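Local coordinates for protein AHL synthase (PDB 3P2F) that probably catalyses the synthesis of N-acyl-homoserine lactone quorum-sensing signals from S-adenosyl-L-methionine and a fatty acyl chain carried on acyl carrier protein, at residues T3-A8 against D51-L56; G66-L71 against S101-T106; P76-E81 against V97-R102; H159-P164 against V172-I177. The protein carries 3 engineered substitutions. One frame throughout, in Å; residues are numbered along the deposited sequence.

Contact 1: residues T3-A8 against D51-L56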
loop_
_atom_site.group_PDB
_atom_site.type_symbol
_atom_site.label_atom_id
_atom_site.label_comp_id
_atom_site.label_asym_id
_atom_site.label_seq_id
_atom_site.Cartn_x
_atom_site.Cartn_y
_atom_site.Cartn_z
ATOM N N THR A 3 -13.846 -4.719 0.202
ATOM C CA THR A 3 -12.557 -4.798 -0.474
ATOM C C THR A 3 -12.458 -5.868 -1.548
ATOM O O THR A 3 -13.067 -6.938 -1.446
ATOM C CB THR A 3 -11.410 -4.991 0.535
ATOM O OG1 THR A 3 -11.654 -6.159 1.330
ATOM C CG2 THR A 3 -11.301 -3.765 1.445
ATOM N N PHE A 4 -11.675 -5.558 -2.580
ATOM C CA PHE A 4 -11.473 -6.443 -3.716
ATOM C C PHE A 4 -9.989 -6.531 -4.051
ATOM O O PHE A 4 -9.359 -5.531 -4.401
ATOM C CB PHE A 4 -12.243 -5.920 -4.935
ATOM C CG PHE A 4 -13.713 -5.741 -4.692
ATOM C CD1 PHE A 4 -14.179 -4.705 -3.884
ATOM C CD2 PHE A 4 -14.635 -6.626 -5.245
ATOM C CE1 PHE A 4 -15.542 -4.553 -3.628
ATOM C CE2 PHE A 4 -16.006 -6.484 -4.994
ATOM C CZ PHE A 4 -16.458 -5.446 -4.185
ATOM N N VAL A 5 -9.430 -7.729 -3.940
ATOM C CA VAL A 5 -8.022 -7.913 -4.238
ATOM C C VAL A 5 -7.884 -8.547 -5.612
ATOM O O VAL A 5 -8.466 -9.598 -5.868
ATOM C CB VAL A 5 -7.345 -8.807 -3.183
ATOM C CG1 VAL A 5 -5.874 -8.986 -3.517
ATOM C CG2 VAL A 5 -7.500 -8.174 -1.808
ATOM N N HIS A 6 -7.130 -7.878 -6.487
ATOM C CA HIS A 6 -6.886 -8.334 -7.850
ATOM C C HIS A 6 -5.439 -8.795 -7.970
ATOM O O HIS A 6 -4.512 -8.020 -7.753
ATOM C CB HIS A 6 -7.143 -7.199 -8.843
ATOM C CG HIS A 6 -8.572 -6.752 -8.903
ATOM N ND1 HIS A 6 -9.536 -7.425 -9.627
ATOM C CD2 HIS A 6 -9.204 -5.703 -8.325
ATOM C CE1 HIS A 6 -10.695 -6.807 -9.493
ATOM N NE2 HIS A 6 -10.522 -5.759 -8.708
ATOM N N GLU A 7 -5.243 -10.062 -8.312
ATOM C CA GLU A 7 -3.893 -10.602 -8.449
ATOM C C GLU A 7 -3.845 -11.759 -9.443
ATOM O O GLU A 7 -3.093 -12.709 -9.261
ATOM C CB GLU A 7 -3.387 -11.072 -7.077
ATOM C CG GLU A 7 -4.343 -12.014 -6.350
ATOM C CD GLU A 7 -3.912 -12.319 -4.920
ATOM O OE1 GLU A 7 -4.725 -12.889 -4.159
ATOM O OE2 GLU A 7 -2.761 -11.995 -4.557
ATOM N N ALA A 8 -4.649 -11.674 -10.495
ATOM C CA ALA A 8 -4.705 -12.727 -11.506
ATOM C C ALA A 8 -3.984 -12.314 -12.786
ATOM O O ALA A 8 -4.301 -12.797 -13.876
ATOM C CB ALA A 8 -6.158 -13.060 -11.815
ATOM N N ASP A 51 2.147 -8.307 -13.259
ATOM C CA ASP A 51 2.325 -9.014 -11.990
ATOM C C ASP A 51 1.925 -8.172 -10.775
ATOM O O ASP A 51 1.869 -8.676 -9.655
ATOM C CB ASP A 51 3.783 -9.457 -11.824
ATOM C CG ASP A 51 4.743 -8.283 -11.743
ATOM O OD1 ASP A 51 5.563 -8.235 -10.797
ATOM O OD2 ASP A 51 4.678 -7.406 -12.627
ATOM N N THR A 52 1.651 -6.892 -10.986
ATOM C CA THR A 52 1.268 -6.027 -9.878
ATOM C C THR A 52 -0.057 -6.471 -9.256
ATOM O O THR A 52 -0.977 -6.890 -9.958
ATOM C CB THR A 52 1.128 -4.565 -10.336
ATOM O OG1 THR A 52 2.348 -4.143 -10.954
ATOM C CG2 THR A 52 0.832 -3.660 -9.148
ATOM N N VAL A 53 -0.140 -6.391 -7.932
ATOM C CA VAL A 53 -1.358 -6.760 -7.226
ATOM C C VAL A 53 -2.032 -5.500 -6.690
ATOM O O VAL A 53 -1.373 -4.621 -6.133
ATOM C CB VAL A 53 -1.055 -7.741 -6.075
ATOM C CG1 VAL A 53 0.175 -7.300 -5.349
ATOM C CG2 VAL A 53 -2.226 -7.805 -5.108
ATOM N N TYR A 54 -3.345 -5.409 -6.887
ATOM C CA TYR A 54 -4.115 -4.254 -6.432
ATOM C C TYR A 54 -5.273 -4.644 -5.526
ATOM O O TYR A 54 -5.826 -5.740 -5.613
ATOM C CB TYR A 54 -4.724 -3.491 -7.618
ATOM C CG TYR A 54 -3.745 -2.982 -8.642
ATOM C CD1 TYR A 54 -3.048 -1.789 -8.443
ATOM C CD2 TYR A 54 -3.497 -3.709 -9.813
ATOM C CE1 TYR A 54 -2.127 -1.334 -9.377
ATOM C CE2 TYR A 54 -2.576 -3.264 -10.756
ATOM C CZ TYR A 54 -1.893 -2.079 -10.529
ATOM O OH TYR A 54 -0.964 -1.659 -11.442
ATOM N N VAL A 55 -5.640 -3.724 -4.650
ATOM C CA VAL A 55 -6.790 -3.942 -3.797
ATOM C C VAL A 55 -7.611 -2.670 -3.958
ATOM O O VAL A 55 -7.077 -1.567 -3.860
ATOM C CB VAL A 55 -6.393 -4.200 -2.312
ATOM C CG1 VAL A 55 -4.970 -3.792 -2.066
ATOM C CG2 VAL A 55 -7.347 -3.472 -1.379
ATOM N N LEU A 56 -8.894 -2.829 -4.269
ATOM C CA LEU A 56 -9.772 -1.684 -4.453
ATOM C C LEU A 56 -10.910 -1.761 -3.461
ATOM O O LEU A 56 -11.421 -2.846 -3.165
ATOM C CB LEU A 56 -10.389 -1.659 -5.859
ATOM C CG LEU A 56 -9.598 -1.930 -7.146
ATOM C CD1 LEU A 56 -10.528 -1.699 -8.333
ATOM C CD2 LEU A 56 -8.392 -1.022 -7.240
#

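Contact 2: residues G66-L71 against S101-T106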
loop_
_atom_site.group_PDB
_atom_site.type_symbol
_atom_site.label_atom_id
_atom_site.label_comp_id
_atom_site.label_asym_id
_atom_site.label_seq_id
_atom_site.Cartn_x
_atom_site.Cartn_y
_atom_site.Cartn_z
ATOM N N GLY A 66 -11.319 3.551 -2.542
ATOM C CA GLY A 66 -10.048 3.207 -1.931
ATOM C C GLY A 66 -9.193 2.380 -2.873
ATOM O O GLY A 66 -9.716 1.719 -3.767
ATOM N N CYS A 67 -7.876 2.425 -2.692
ATOM C CA CYS A 67 -6.986 1.643 -3.536
ATOM C C CYS A 67 -5.648 1.409 -2.856
ATOM O O CYS A 67 -5.284 2.108 -1.908
ATOM C CB CYS A 67 -6.763 2.326 -4.893
ATOM S SG CYS A 67 -5.705 3.808 -4.880
ATOM N N ALA A 68 -4.932 0.403 -3.341
ATOM C CA ALA A 68 -3.623 0.055 -2.818
ATOM C C ALA A 68 -2.898 -0.782 -3.851
ATOM O O ALA A 68 -3.515 -1.518 -4.619
ATOM C CB ALA A 68 -3.748 -0.714 -1.518
ATOM N N ARG A 69 -1.582 -0.653 -3.866
ATOM C CA ARG A 69 -0.756 -1.384 -4.808
ATOM C C ARG A 69 0.341 -2.124 -4.056
ATOM O O ARG A 69 1.109 -1.514 -3.306
ATOM C CB ARG A 69 -0.137 -0.410 -5.823
ATOM C CG ARG A 69 0.819 -1.056 -6.801
ATOM C CD ARG A 69 1.220 -0.098 -7.915
ATOM N NE ARG A 69 2.152 0.932 -7.469
ATOM C CZ ARG A 69 2.621 1.898 -8.256
ATOM N NH1 ARG A 69 2.235 1.963 -9.527
ATOM N NH2 ARG A 69 3.487 2.787 -7.781
ATOM N N LEU A 70 0.395 -3.441 -4.252
ATOM C CA LEU A 70 1.405 -4.278 -3.614
ATOM C C LEU A 70 2.388 -4.799 -4.658
ATOM O O LEU A 70 1.991 -5.181 -5.760
ATOM C CB LEU A 70 0.755 -5.464 -2.896
ATOM C CG LEU A 70 0.132 -5.249 -1.514
ATOM C CD1 LEU A 70 1.124 -4.511 -0.641
ATOM C CD2 LEU A 70 -1.154 -4.467 -1.620
ATOM N N LEU A 71 3.669 -4.815 -4.299
ATOM C CA LEU A 71 4.729 -5.284 -5.186
ATOM C C LEU A 71 5.782 -6.062 -4.416
ATOM O O LEU A 71 6.117 -5.703 -3.291
ATOM C CB LEU A 71 5.425 -4.102 -5.866
ATOM C CG LEU A 71 4.693 -3.301 -6.938
ATOM C CD1 LEU A 71 5.545 -2.095 -7.318
ATOM C CD2 LEU A 71 4.423 -4.179 -8.157
ATOM N N SER A 101 2.326 0.795 -1.916
ATOM C CA SER A 101 2.359 2.137 -2.496
ATOM C C SER A 101 0.979 2.492 -3.042
ATOM O O SER A 101 0.076 1.654 -3.033
ATOM C CB SER A 101 3.413 2.224 -3.605
ATOM O OG SER A 101 3.114 1.363 -4.685
ATOM N N ARG A 102 0.807 3.729 -3.499
ATOM C CA ARG A 102 -0.477 4.152 -4.056
ATOM C C ARG A 102 -1.604 3.763 -3.117
ATOM O O ARG A 102 -2.634 3.245 -3.549
ATOM C CB ARG A 102 -0.696 3.477 -5.407
ATOM C CG ARG A 102 -0.577 4.390 -6.596
ATOM C CD ARG A 102 0.595 5.313 -6.456
ATOM N NE ARG A 102 0.834 6.079 -7.670
ATOM C CZ ARG A 102 1.982 6.689 -7.927
ATOM N NH1 ARG A 102 2.974 6.616 -7.050
ATOM N NH2 ARG A 102 2.151 7.344 -9.066
ATOM N N PHE A 103 -1.402 4.010 -1.828
ATOM C CA PHE A 103 -2.391 3.662 -0.823
ATOM C C PHE A 103 -3.280 4.864 -0.513
ATOM O O PHE A 103 -2.783 5.937 -0.170
ATOM C CB PHE A 103 -1.680 3.197 0.445
ATOM C CG PHE A 103 -2.607 2.708 1.515
ATOM C CD1 PHE A 103 -3.177 1.444 1.433
ATOM C CD2 PHE A 103 -2.909 3.516 2.612
ATOM C CE1 PHE A 103 -4.039 0.979 2.432
ATOM C CE2 PHE A 103 -3.768 3.064 3.616
ATOM C CZ PHE A 103 -4.335 1.789 3.525
ATOM N N ALA A 104 -4.593 4.675 -0.629
ATOM C CA ALA A 104 -5.544 5.753 -0.371
ATOM C C ALA A 104 -6.957 5.263 -0.047
ATOM O O ALA A 104 -7.355 4.165 -0.432
ATOM C CB ALA A 104 -5.594 6.696 -1.572
ATOM N N ALA A 105 -7.706 6.096 0.671
ATOM C CA ALA A 105 -9.086 5.790 1.034
ATOM C C ALA A 105 -9.845 7.110 1.095
ATOM O O ALA A 105 -9.395 8.063 1.728
ATOM C CB ALA A 105 -9.140 5.084 2.385
ATOM N N THR A 106 -10.990 7.168 0.423
ATOM C CA THR A 106 -11.800 8.380 0.402
ATOM C C THR A 106 -12.863 8.350 1.497
ATOM O O THR A 106 -13.802 7.556 1.434
ATOM C CB THR A 106 -12.500 8.549 -0.952
ATOM O OG1 THR A 106 -11.513 8.658 -1.986
ATOM C CG2 THR A 106 -13.371 9.798 -0.945
#

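Contact 3: residues P76-E81 against V97-R102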
loop_
_atom_site.group_PDB
_atom_site.type_symbol
_atom_site.label_atom_id
_atom_site.label_comp_id
_atom_site.label_asym_id
_atom_site.label_seq_id
_atom_site.Cartn_x
_atom_site.Cartn_y
_atom_site.Cartn_z
ATOM N N PRO A 76 11.524 -4.865 -9.372
ATOM C CA PRO A 76 11.645 -3.406 -9.300
ATOM C C PRO A 76 10.480 -2.733 -8.582
ATOM O O PRO A 76 9.316 -3.063 -8.831
ATOM C CB PRO A 76 11.718 -2.994 -10.766
ATOM C CG PRO A 76 12.354 -4.213 -11.434
ATOM C CD PRO A 76 11.624 -5.341 -10.765
ATOM N N TYR A 77 10.788 -1.808 -7.674
ATOM C CA TYR A 77 9.732 -1.082 -6.988
ATOM C C TYR A 77 10.053 0.393 -6.754
ATOM O O TYR A 77 11.205 0.821 -6.829
ATOM C CB TYR A 77 9.302 -1.785 -5.681
ATOM C CG TYR A 77 10.331 -1.926 -4.578
ATOM C CD1 TYR A 77 11.323 -2.909 -4.637
ATOM C CD2 TYR A 77 10.256 -1.130 -3.425
ATOM C CE1 TYR A 77 12.213 -3.110 -3.568
ATOM C CE2 TYR A 77 11.135 -1.320 -2.358
ATOM C CZ TYR A 77 12.110 -2.317 -2.438
ATOM O OH TYR A 77 12.958 -2.529 -1.376
ATOM N N LEU A 78 8.999 1.161 -6.500
ATOM C CA LEU A 78 9.058 2.606 -6.297
ATOM C C LEU A 78 10.072 3.133 -5.272
ATOM O O LEU A 78 10.883 4.000 -5.588
ATOM C CB LEU A 78 7.646 3.095 -5.956
ATOM C CG LEU A 78 7.349 4.589 -5.843
ATOM C CD1 LEU A 78 7.628 5.291 -7.164
ATOM C CD2 LEU A 78 5.893 4.759 -5.452
ATOM N N LEU A 79 10.031 2.617 -4.049
ATOM C CA LEU A 79 10.950 3.058 -2.996
ATOM C C LEU A 79 12.408 2.829 -3.430
ATOM O O LEU A 79 13.255 3.722 -3.354
ATOM C CB LEU A 79 10.672 2.267 -1.714
ATOM C CG LEU A 79 10.906 2.884 -0.331
ATOM C CD1 LEU A 79 11.130 1.755 0.656
ATOM C CD2 LEU A 79 12.089 3.826 -0.321
ATOM N N GLN A 80 12.681 1.614 -3.886
ATOM C CA GLN A 80 14.007 1.208 -4.332
ATOM C C GLN A 80 14.674 2.092 -5.393
ATOM O O GLN A 80 15.823 2.495 -5.219
ATOM C CB GLN A 80 13.929 -0.231 -4.839
ATOM C CG GLN A 80 15.168 -0.766 -5.526
ATOM C CD GLN A 80 14.880 -2.094 -6.201
ATOM O OE1 GLN A 80 14.038 -2.168 -7.094
ATOM N NE2 GLN A 80 15.562 -3.152 -5.768
ATOM N N GLU A 81 13.974 2.396 -6.485
ATOM C CA GLU A 81 14.591 3.204 -7.536
ATOM C C GLU A 81 14.176 4.669 -7.691
ATOM O O GLU A 81 14.793 5.414 -8.454
ATOM C CB GLU A 81 14.489 2.484 -8.892
ATOM C CG GLU A 81 13.273 1.611 -9.095
ATOM C CD GLU A 81 13.343 0.812 -10.395
ATOM O OE1 GLU A 81 14.314 0.046 -10.582
ATOM O OE2 GLU A 81 12.427 0.945 -11.233
ATOM N N VAL A 97 9.562 -9.422 2.157
ATOM C CA VAL A 97 9.156 -8.019 2.181
ATOM C C VAL A 97 8.465 -7.603 0.888
ATOM O O VAL A 97 8.971 -7.861 -0.201
ATOM C CB VAL A 97 10.376 -7.074 2.377
ATOM C CG1 VAL A 97 9.900 -5.613 2.472
ATOM C CG2 VAL A 97 11.151 -7.465 3.618
ATOM N N TRP A 98 7.312 -6.958 1.023
ATOM C CA TRP A 98 6.550 -6.456 -0.116
ATOM C C TRP A 98 6.401 -4.953 0.090
ATOM O O TRP A 98 6.370 -4.484 1.231
ATOM C CB TRP A 98 5.160 -7.106 -0.191
ATOM C CG TRP A 98 5.166 -8.450 -0.850
ATOM C CD1 TRP A 98 5.871 -9.550 -0.455
ATOM C CD2 TRP A 98 4.484 -8.821 -2.056
ATOM N NE1 TRP A 98 5.679 -10.577 -1.341
ATOM C CE2 TRP A 98 4.833 -10.160 -2.334
ATOM C CE3 TRP A 98 3.617 -8.151 -2.929
ATOM C CZ2 TRP A 98 4.347 -10.849 -3.450
ATOM C CZ3 TRP A 98 3.129 -8.835 -4.042
ATOM C CH2 TRP A 98 3.499 -10.176 -4.290
ATOM N N GLU A 99 6.318 -4.209 -1.012
ATOM C CA GLU A 99 6.169 -2.760 -0.964
ATOM C C GLU A 99 4.715 -2.339 -1.089
ATOM O O GLU A 99 3.978 -2.836 -1.941
ATOM C CB GLU A 99 6.950 -2.075 -2.094
ATOM C CG GLU A 99 6.701 -0.563 -2.118
ATOM C CD GLU A 99 7.182 0.118 -3.381
ATOM O OE1 GLU A 99 6.734 -0.282 -4.479
ATOM O OE2 GLU A 99 7.998 1.063 -3.274
ATOM N N LEU A 100 4.312 -1.401 -0.246
ATOM C CA LEU A 100 2.952 -0.890 -0.272
ATOM C C LEU A 100 3.062 0.513 -0.846
ATOM O O LEU A 100 3.836 1.323 -0.343
ATOM C CB LEU A 100 2.392 -0.827 1.152
ATOM C CG LEU A 100 0.894 -0.669 1.432
ATOM C CD1 LEU A 100 0.679 0.569 2.289
ATOM C CD2 LEU A 100 0.101 -0.589 0.141
ATOM N N SER A 101 2.326 0.795 -1.916
ATOM C CA SER A 101 2.359 2.137 -2.496
ATOM C C SER A 101 0.979 2.492 -3.042
ATOM O O SER A 101 0.076 1.654 -3.033
ATOM C CB SER A 101 3.413 2.224 -3.605
ATOM O OG SER A 101 3.114 1.363 -4.685
ATOM N N ARG A 102 0.807 3.729 -3.499
ATOM C CA ARG A 102 -0.477 4.152 -4.056
ATOM C C ARG A 102 -1.604 3.763 -3.117
ATOM O O ARG A 102 -2.634 3.245 -3.549
ATOM C CB ARG A 102 -0.696 3.477 -5.407
ATOM C CG ARG A 102 -0.577 4.390 -6.596
ATOM C CD ARG A 102 0.595 5.313 -6.456
ATOM N NE ARG A 102 0.834 6.079 -7.670
ATOM C CZ ARG A 102 1.982 6.689 -7.927
ATOM N NH1 ARG A 102 2.974 6.616 -7.050
ATOM N NH2 ARG A 102 2.151 7.344 -9.066
#

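Contact 4: residues H159-P164 against V172-I177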
loop_
_atom_site.group_PDB
_atom_site.type_symbol
_atom_site.label_atom_id
_atom_site.label_comp_id
_atom_site.label_asym_id
_atom_site.label_seq_id
_atom_site.Cartn_x
_atom_site.Cartn_y
_atom_site.Cartn_z
ATOM N N HIS A 159 6.824 1.110 12.102
ATOM C CA HIS A 159 8.041 1.747 12.603
ATOM C C HIS A 159 8.819 2.284 11.399
ATOM O O HIS A 159 8.716 1.752 10.296
ATOM C CB HIS A 159 8.892 0.765 13.429
ATOM C CG HIS A 159 9.309 -0.470 12.689
ATOM N ND1 HIS A 159 8.442 -1.510 12.423
ATOM C CD2 HIS A 159 10.512 -0.854 12.204
ATOM C CE1 HIS A 159 9.096 -2.481 11.810
ATOM N NE2 HIS A 159 10.355 -2.108 11.665
ATOM N N ARG A 160 9.594 3.340 11.613
ATOM C CA ARG A 160 10.330 3.978 10.530
ATOM C C ARG A 160 11.554 3.260 9.982
ATOM O O ARG A 160 12.318 2.642 10.724
ATOM C CB ARG A 160 10.716 5.394 10.956
ATOM C CG ARG A 160 9.502 6.253 11.245
ATOM C CD ARG A 160 9.858 7.646 11.707
ATOM N NE ARG A 160 8.654 8.465 11.711
ATOM C CZ ARG A 160 8.602 9.746 12.061
ATOM N NH1 ARG A 160 9.705 10.386 12.450
ATOM N NH2 ARG A 160 7.438 10.383 12.023
ATOM N N ALA A 161 11.728 3.357 8.667
ATOM C CA ALA A 161 12.871 2.747 7.985
ATOM C C ALA A 161 13.861 3.847 7.615
ATOM O O ALA A 161 14.884 3.586 6.983
ATOM C CB ALA A 161 12.413 2.019 6.726
ATOM N N GLY A 162 13.546 5.074 8.015
ATOM C CA GLY A 162 14.414 6.201 7.718
ATOM C C GLY A 162 13.859 7.494 8.288
ATOM O O GLY A 162 12.761 7.512 8.837
ATOM N N ALA A 163 14.610 8.580 8.153
ATOM C CA ALA A 163 14.175 9.869 8.676
ATOM C C ALA A 163 13.135 10.520 7.776
ATOM O O ALA A 163 13.163 10.356 6.559
ATOM C CB ALA A 163 15.375 10.799 8.839
ATOM N N PRO A 164 12.188 11.260 8.373
ATOM C CA PRO A 164 11.135 11.943 7.615
ATOM C C PRO A 164 11.716 13.116 6.827
ATOM O O PRO A 164 12.741 13.683 7.210
ATOM C CB PRO A 164 10.163 12.389 8.704
ATOM C CG PRO A 164 11.074 12.620 9.884
ATOM C CD PRO A 164 11.995 11.436 9.826
ATOM N N VAL A 172 6.963 13.117 4.256
ATOM C CA VAL A 172 6.798 11.677 4.115
ATOM C C VAL A 172 7.943 10.944 4.801
ATOM O O VAL A 172 8.903 11.561 5.248
ATOM C CB VAL A 172 6.761 11.250 2.622
ATOM C CG1 VAL A 172 5.728 12.068 1.873
ATOM C CG2 VAL A 172 8.138 11.419 1.988
ATOM N N VAL A 173 7.836 9.626 4.886
ATOM C CA VAL A 173 8.884 8.828 5.515
ATOM C C VAL A 173 8.821 7.384 5.038
ATOM O O VAL A 173 7.740 6.862 4.734
ATOM C CB VAL A 173 8.764 8.856 7.068
ATOM C CG1 VAL A 173 7.465 8.202 7.517
ATOM C CG2 VAL A 173 9.949 8.147 7.695
ATOM N N ALA A 174 9.984 6.751 4.922
ATOM C CA ALA A 174 10.015 5.355 4.524
ATOM C C ALA A 174 9.474 4.666 5.770
ATOM O O ALA A 174 9.984 4.867 6.877
ATOM C CB ALA A 174 11.440 4.910 4.232
ATOM N N CYS A 175 8.431 3.866 5.598
ATOM C CA CYS A 175 7.818 3.211 6.731
ATOM C C CYS A 175 7.666 1.706 6.585
ATOM O O CYS A 175 7.405 1.181 5.503
ATOM C CB CYS A 175 6.457 3.859 6.996
ATOM S SG CYS A 175 5.484 3.125 8.328
ATOM N N TRP A 176 7.858 1.017 7.703
ATOM C CA TRP A 176 7.726 -0.428 7.762
ATOM C C TRP A 176 6.458 -0.760 8.518
ATOM O O TRP A 176 5.977 0.034 9.323
ATOM C CB TRP A 176 8.891 -1.058 8.526
ATOM C CG TRP A 176 9.892 -1.755 7.673
ATOM C CD1 TRP A 176 9.649 -2.707 6.717
ATOM C CD2 TRP A 176 11.304 -1.594 7.727
ATOM N NE1 TRP A 176 10.829 -3.150 6.175
ATOM C CE2 TRP A 176 11.864 -2.482 6.778
ATOM C CE3 TRP A 176 12.155 -0.789 8.487
ATOM C CZ2 TRP A 176 13.234 -2.586 6.570
ATOM C CZ3 TRP A 176 13.515 -0.890 8.282
ATOM C CH2 TRP A 176 14.044 -1.785 7.329
ATOM N N ILE A 177 5.933 -1.942 8.243
ATOM C CA ILE A 177 4.772 -2.470 8.927
ATOM C C ILE A 177 5.112 -3.943 9.113
ATOM O O ILE A 177 5.290 -4.668 8.130
ATOM C CB ILE A 177 3.484 -2.376 8.091
ATOM C CG1 ILE A 177 3.006 -0.928 8.005
ATOM C CG2 ILE A 177 2.392 -3.236 8.732
ATOM C CD1 ILE A 177 1.786 -0.762 7.111
HETATM O O HOH W 1 12.729 7.907 5.282
#

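Contact 1: residues T3-A8 against D51-L56
Phe4 and His6 pair with Leu56 and Tyr54 as antiparallel, hydrogen-bonded partners, with the strand directions at 166°. Each pair exchanges two backbone bonds; the straightest runs from His6 N to Tyr54 O, 2.7 Å long. Between them lies the non-hydrogen-bonded pair Val5 and Val55, whose CA atoms approach to 4.2 Å, and Val55 CA stands 3.1 Å from Phe4 O in a CA-H...O contact. The phenyl ring of Phe4 turns an edge to its partner strand: CG lies anti to the carbonyl carbon (chi1 -57°), and CD1 sits 3.4 Å from Leu56 O, which lies in the ring plane. The imidazole of His6 likewise offers an edge, with CD2 4.0 Å from Leu56 CG, and the two side chains cross at about a right angle. On the face of Val5 and Val55, Val5 lies side by side with Val53, pointing the same way, Val5 CG1 4.2 Å from Val53 CG2, while Glu7 CB rests on the same Val53 methyl. The carboxylate of Glu7 is engaged by Arg134 in a salt bridge. Helix 13-30 covers the face of Tyr54 and Leu56, helix 120-132 packs on Val5 and Val55, and strand 64-72 continues the sheet beyond Val53.

Contact 2: residues G66-L71 against S101-T106
Arg69 and Ser101 meet through a guanidinium edge: Arg69 NE donates a nearly straight bond to Ser101 OG at 3.0 Å, the hydroxyl lying in the guanidinium plane, and NH2 adds a weak one to the same oxygen. The arginine leaves the sheet with CG anti to the backbone N (chi1 176°) and bends at chi3 (74°), which brings the N-H edge of the guanidinium round to the serine hydroxyl. Arg102 runs alongside and points the same way, its CD over one face of the Arg69 guanidinium and the two guanidinium planes 30° apart. Toward the other end, Phe103 presents a ring edge to Ala68, with Phe103 CD1 3.7 Å from Ala68 CB. The backbones pair antiparallel at Cys67-Ala104 and Arg69-Ser101, but the register slips by one residue between them, a beta bulge at Arg102, where the chain turns a corner. A bulge in strand 97-105, the fourth in chain order, is consistent with the acetyltransferase-like fold, whose fourth strand characteristically carries one. Arg69 NH1 makes salt bridges to Asp45 and Asp48, and Arg102 NH2 pairs with Glu43. The two arginines, Arg69 NH2 3.9 Å from Arg102 NH1, thus lie among acidic partners that probably offset much of their charge, and Ser101 helps fix the rotation of the Arg69 guanidinium.

Contact 3: residues P76-E81 against V97-R102
Tyr77 and Glu99 are the nearest backbone neighbours of the two segments, their CA atoms 7.2 Å apart, so the start of helix 78-82 approaches strand 97-101 without any backbone pairing. The motif is a helix N terminus held by a carboxylate from the sheet of an acetyltransferase-like fold: Tyr77 occupies the N-cap position, and Glu99 accepts from the first turn. Leu79 N gives OE2 of Glu99 a strong bond of 2.7 Å, met nearly along the C-O axis, whereas the bond from Leu78 N to OE1 is weak. The glutamate reaches this far because CG stands anti to the backbone N (chi1 175°) and the chain continues extended. Its carboxylate is steeply turned against the Tyr77 ring, the planes 85° apart, and OE2 lies at the ring edge in the ring plane. The phenol OH of that tyrosine is bonded to Pro92 O. A face of the same ring is covered within the segment by Gln80 CB, which lies over its centre, while Gln80 OE1 accepts a weak bond from Tyr77 N. Farther along the strand Leu78 CD2 touches Ser101 CB and lies obliquely beside the Arg102 guanidinium, which is salt-bridged to Glu43. Both carboxylate oxygens of Glu99 are also packed against carbon: Glu99 OE1 lies 3.2 Å from Tyr77 CB, and Glu99 OE2 lies 3.3 Å from Leu79 CB.

Contact 4: residues H159-P164 against V172-I177
Trp176, His159 and Ala161 bury the most surface here, and the indole of Trp176 is the common neighbour of the other two. Ala161 CB sits above one face of the indole toward its rim, 3.3 Å from CE3 of Trp176, a tight apolar contact. The imidazole of His159 takes up the base of the tryptophan side chain: Trp176 CB stands over its face in a CH-pi contact, 3.7 Å from the ring centroid. The imidazole and the five-membered ring of the indole are nearly parallel, at 23°, but slid so far that they scarcely overlap. With CG between the backbone N and the carbonyl carbon (chi1 58°), the histidine ring swings over the neighbouring strand. In the backbone, His159 and Trp176 form an antiparallel hydrogen-bonded pair, the bond from Trp176 N to His159 O measuring 2.8 Å. Ala161 N then bonds to Ala174 O from above the carbonyl plane. Past this point the chain of 161-164 swings off, and a water takes over the pairing, donating to Ala163 O and accepting from Ala174 N, 3.0 Å away. Val173 lies against the bend, its CG2 3.1 Å from Gly162 O, and Pro164 CB packs against Val173 CB. Arg160 runs extended across Val173 to a salt bridge with Glu148 of helix 145-154, while Leu87 lies against Ala161 and Ala174. The whole is an antiparallel beta-hairpin with an irregular first arm, consistent with the C-terminal hairpin of the acetyltransferase-like fold, whose second arm pairs with strand 138-144.

From the N terminus, contact 1 closes a long excursion through helix 13-30 and brings the first strand against 53-58. The chain then turns directly into strand 64-72, so contacts 1 and 2 join side by side through backbone bonds such as Val53 O to Leu70 N. Contact 2 closes the path from 71 to 101; the loop closed by contact 3 falls within that path, and the two contacts end on the same stretch of strand 97-105, sharing Ser101 and Arg102, so one strand ties the sheet to the short helix 78-82. Contact 4 follows in series, closing a local hairpin at the far side of the sheet, its centre about 24 Å from that of contact 1, with strand 138-144 linking strands 97-105 and 170-178.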